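Local coordinates for glycosyl hydrolase family 2, TIM barrel domain protein (Parabacteroides merdae ATCC 43184, PDB 6DXU), which probably hydrolyses beta-D-glucuronides, as a gut bacterial beta-glucuronidase of glycoside hydrolase family 2, at residues K508-V513 and P583-T588. Residues are numbered along the deposited sequence; the frame is centred on the assembly and turned at random.
Sequences KHFLHV and PWLTGT
Thr586 turns its hydroxyl onto the backbone of Phe510. Its OG1 sits between the backbone N and the carbonyl carbon (chi1 52°), which sets it facing the Phe510 carbonyl. OG1 donates a hydrogen bond to Phe510 O, modelled at 2.4 Å, a length too short to be trusted. A water oxygen accepts a hydrogen bond from Thr586 N at 3.0 Å and lies near Phe510 O and Trp584 O. The Leu511 side chain lies nearly perpendicular to that of Thr586, and Leu511 CD1 rests 3.5 Å from Thr586 OG1 and also meets Gly587 O.

The Phe510 ring swings toward the other chain segment because CG is anti to the backbone N (chi1 164°). Leu585 CD1 then touches the ring at its edge, near the ring plane, 3.7 Å from CE1. The edge of the Trp584 indole also comes up to Phe510, with CZ3 4.3 Å from CD1. Met504 of helix 496-504 touches both aromatic side chains.

Beyond this cluster the two segments run as parallel neighbours, strand 512-513 beside strand 587-589. Strand 587-589 also pairs with 323-331, which closes the ring of the family 2 TIM barrel; the contact joins the closing strand to the one before it. His512 N gives a weak but fairly straight bond to Gly587 O (3.3 Å, 164°). Thr588 CA-H approaches His512 O at 2.9 Å from CA. The side chains of His512 and Thr588 leave the same face of the sheet and run alongside each other. Thr588 CG2 packs 3.8 Å from ND1 of His512. The polar ends bond to other residues: His512 NE2 to Ile484 O, and Thr588 OG1 to Trp515 NE1 and Gln579 NE2.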
ATOM      1  N   LYS D 508      -8.638  19.855  42.465  1.00 26.19           N
ATOM      2  CA  LYS D 508      -9.596  19.205  43.354  1.00 21.93           C
ATOM      3  C   LYS D 508      -8.931  18.106  44.174  1.00 27.78           C
ATOM      4  O   LYS D 508      -9.150  18.013  45.392  1.00 26.33           O
ATOM      5  CB  LYS D 508     -10.764  18.650  42.540  1.00 24.60           C
ATOM      6  CG  LYS D 508     -11.895  18.089  43.356  1.00 32.11           C
ATOM      7  CD  LYS D 508     -13.068  17.740  42.440  1.00 35.11           C
ATOM      8  CE  LYS D 508     -14.194  17.095  43.217  1.00 44.25           C
ATOM      9  NZ  LYS D 508     -15.249  16.515  42.343  1.00 42.97           N
ATOM     10  N   HIS D 509      -8.106  17.270  43.532  1.00 24.50           N
ATOM     11  CA  HIS D 509      -7.432  16.165  44.207  1.00 24.30           C
ATOM     12  C   HIS D 509      -5.946  16.261  43.896  1.00 22.81           C
ATOM     13  O   HIS D 509      -5.531  16.013  42.762  1.00 25.74           O
ATOM     14  CB  HIS D 509      -7.995  14.815  43.757  1.00 25.44           C
ATOM     15  CG  HIS D 509      -9.472  14.679  43.970  1.00 27.70           C
ATOM     16  ND1 HIS D 509     -10.064  14.885  45.198  1.00 25.18           N
ATOM     17  CD2 HIS D 509     -10.474  14.357  43.117  1.00 27.83           C
ATOM     18  CE1 HIS D 509     -11.368  14.698  45.093  1.00 27.03           C
ATOM     19  NE2 HIS D 509     -11.645  14.375  43.841  1.00 28.66           N
ATOM     20  N   PHE D 510      -5.154  16.579  44.913  1.00 24.94           N
ATOM     21  CA  PHE D 510      -3.717  16.775  44.788  1.00 25.34           C
ATOM     22  C   PHE D 510      -3.032  15.523  45.310  1.00 22.16           C
ATOM     23  O   PHE D 510      -3.382  15.018  46.383  1.00 23.33           O
ATOM     24  CB  PHE D 510      -3.288  18.024  45.577  1.00 22.33           C
ATOM     25  CG  PHE D 510      -1.798  18.141  45.853  1.00 22.19           C
ATOM     26  CD1 PHE D 510      -1.253  17.653  47.032  1.00 25.08           C
ATOM     27  CD2 PHE D 510      -0.966  18.812  44.969  1.00 26.78           C
ATOM     28  CE1 PHE D 510       0.116  17.791  47.301  1.00 25.81           C
ATOM     29  CE2 PHE D 510       0.389  18.960  45.227  1.00 25.68           C
ATOM     30  CZ  PHE D 510       0.932  18.451  46.394  1.00 20.69           C
ATOM     31  N   LEU D 511      -2.068  15.014  44.542  1.00 21.07           N
ATOM     32  CA  LEU D 511      -1.250  13.882  44.962  1.00 20.67           C
ATOM     33  C   LEU D 511       0.143  14.124  44.410  1.00 23.84           C
ATOM     34  O   LEU D 511       0.296  14.279  43.201  1.00 22.43           O
ATOM     35  CB  LEU D 511      -1.823  12.558  44.440  1.00 22.94           C
ATOM     36  CG  LEU D 511      -0.964  11.319  44.668  1.00 20.42           C
ATOM     37  CD1 LEU D 511      -0.597  11.217  46.127  1.00 29.33           C
ATOM     38  CD2 LEU D 511      -1.711  10.064  44.240  1.00 22.82           C
ATOM     39  N   HIS D 512       1.144  14.186  45.282  1.00 20.59           N
ATOM     40  CA  HIS D 512       2.475  14.648  44.895  1.00 22.73           C
ATOM     41  C   HIS D 512       3.332  13.442  44.505  1.00 22.24           C
ATOM     42  O   HIS D 512       3.764  12.684  45.369  1.00 23.10           O
ATOM     43  CB  HIS D 512       3.093  15.426  46.055  1.00 25.53           C
ATOM     44  CG  HIS D 512       4.526  15.814  45.852  1.00 25.60           C
ATOM     45  ND1 HIS D 512       5.321  16.269  46.884  1.00 24.23           N
ATOM     46  CD2 HIS D 512       5.301  15.835  44.740  1.00 25.51           C
ATOM     47  CE1 HIS D 512       6.527  16.541  46.418  1.00 23.71           C
ATOM     48  NE2 HIS D 512       6.539  16.297  45.115  1.00 23.11           N
ATOM     49  N   VAL D 513       3.597  13.248  43.216  1.00 23.23           N
ATOM     50  CA  VAL D 513       4.493  12.167  42.809  1.00 22.67           C
ATOM     51  C   VAL D 513       5.780  12.750  42.230  1.00 21.52           C
ATOM     52  O   VAL D 513       5.743  13.636  41.368  1.00 21.28           O
ATOM     53  CB  VAL D 513       3.833  11.174  41.836  1.00 22.86           C
ATOM     54  CG1 VAL D 513       2.778  10.337  42.582  1.00 22.98           C
ATOM     55  CG2 VAL D 513       3.252  11.876  40.625  1.00 21.75           C
ATOM     56  N   PRO D 583      -2.289  17.227  57.621  1.00 32.97           N
ATOM     57  CA  PRO D 583      -3.399  16.263  57.691  1.00 31.03           C
ATOM     58  C   PRO D 583      -4.263  16.240  56.441  1.00 25.66           C
ATOM     59  O   PRO D 583      -4.979  15.254  56.228  1.00 28.08           O
ATOM     60  CB  PRO D 583      -4.184  16.722  58.934  1.00 33.57           C
ATOM     61  CG  PRO D 583      -3.898  18.187  59.031  1.00 29.67           C
ATOM     62  CD  PRO D 583      -2.480  18.373  58.531  1.00 31.31           C
ATOM     63  N   TRP D 584      -4.209  17.284  55.612  1.00 24.94           N
ATOM     64  CA  TRP D 584      -4.972  17.394  54.375  1.00 28.35           C
ATOM     65  C   TRP D 584      -4.326  16.654  53.207  1.00 28.26           C
ATOM     66  O   TRP D 584      -4.927  16.590  52.127  1.00 25.92           O
ATOM     67  CB  TRP D 584      -5.115  18.874  53.995  1.00 23.59           C
ATOM     68  CG  TRP D 584      -3.788  19.561  54.070  1.00 29.58           C
ATOM     69  CD1 TRP D 584      -3.273  20.243  55.137  1.00 35.55           C
ATOM     70  CD2 TRP D 584      -2.770  19.574  53.057  1.00 28.48           C
ATOM     71  NE1 TRP D 584      -2.012  20.703  54.842  1.00 32.23           N
ATOM     72  CE2 TRP D 584      -1.679  20.309  53.572  1.00 30.87           C
ATOM     73  CE3 TRP D 584      -2.688  19.061  51.757  1.00 29.72           C
ATOM     74  CZ2 TRP D 584      -0.512  20.532  52.840  1.00 26.51           C
ATOM     75  CZ3 TRP D 584      -1.513  19.289  51.020  1.00 29.52           C
ATOM     76  CH2 TRP D 584      -0.448  20.015  51.571  1.00 25.38           C
ATOM     77  N   LEU D 585      -3.126  16.106  53.399  1.00 26.73           N
ATOM     78  CA  LEU D 585      -2.320  15.585  52.306  1.00 24.87           C
ATOM     79  C   LEU D 585      -2.751  14.170  51.943  1.00 21.34           C
ATOM     80  O   LEU D 585      -2.804  13.287  52.804  1.00 23.61           O
ATOM     81  CB  LEU D 585      -0.843  15.598  52.699  1.00 24.55           C
ATOM     82  CG  LEU D 585       0.146  14.981  51.720  1.00 27.13           C
ATOM     83  CD1 LEU D 585       0.182  15.771  50.401  1.00 24.91           C
ATOM     84  CD2 LEU D 585       1.525  14.917  52.371  1.00 26.27           C
ATOM     85  N   THR D 586      -3.068  13.955  50.661  1.00 23.58           N
ATOM     86  CA  THR D 586      -3.291  12.591  50.193  1.00 21.36           C
ATOM     87  C   THR D 586      -2.048  11.748  50.436  1.00 20.60           C
ATOM     88  O   THR D 586      -2.116  10.680  51.055  1.00 24.27           O
ATOM     89  CB  THR D 586      -3.651  12.584  48.712  1.00 24.63           C
ATOM     90  OG1 THR D 586      -2.657  13.329  47.991  1.00 21.79           O
ATOM     91  CG2 THR D 586      -5.069  13.182  48.476  1.00 21.00           C
ATOM     92  N   GLY D 587      -0.904  12.232  49.973  1.00 20.27           N
ATOM     93  CA  GLY D 587       0.349  11.526  50.149  1.00 23.11           C
ATOM     94  C   GLY D 587       1.341  11.956  49.083  1.00 25.16           C
ATOM     95  O   GLY D 587       1.106  12.900  48.327  1.00 24.20           O
ATOM     96  N   THR D 588       2.482  11.268  49.069  1.00 22.65           N
ATOM     97  CA  THR D 588       3.507  11.544  48.071  1.00 22.70           C
ATOM     98  C   THR D 588       4.168  10.241  47.653  1.00 18.94           C
ATOM     99  O   THR D 588       3.974   9.191  48.271  1.00 24.93           O
ATOM    100  CB  THR D 588       4.609  12.487  48.572  1.00 24.63           C
ATOM    101  OG1 THR D 588       5.503  11.737  49.403  1.00 25.74           O
ATOM    102  CG2 THR D 588       4.041  13.676  49.358  1.00 22.67           C
TER
HETATM  103  O   HOH W   1      -3.847  16.496  49.380  1.00 28.03           O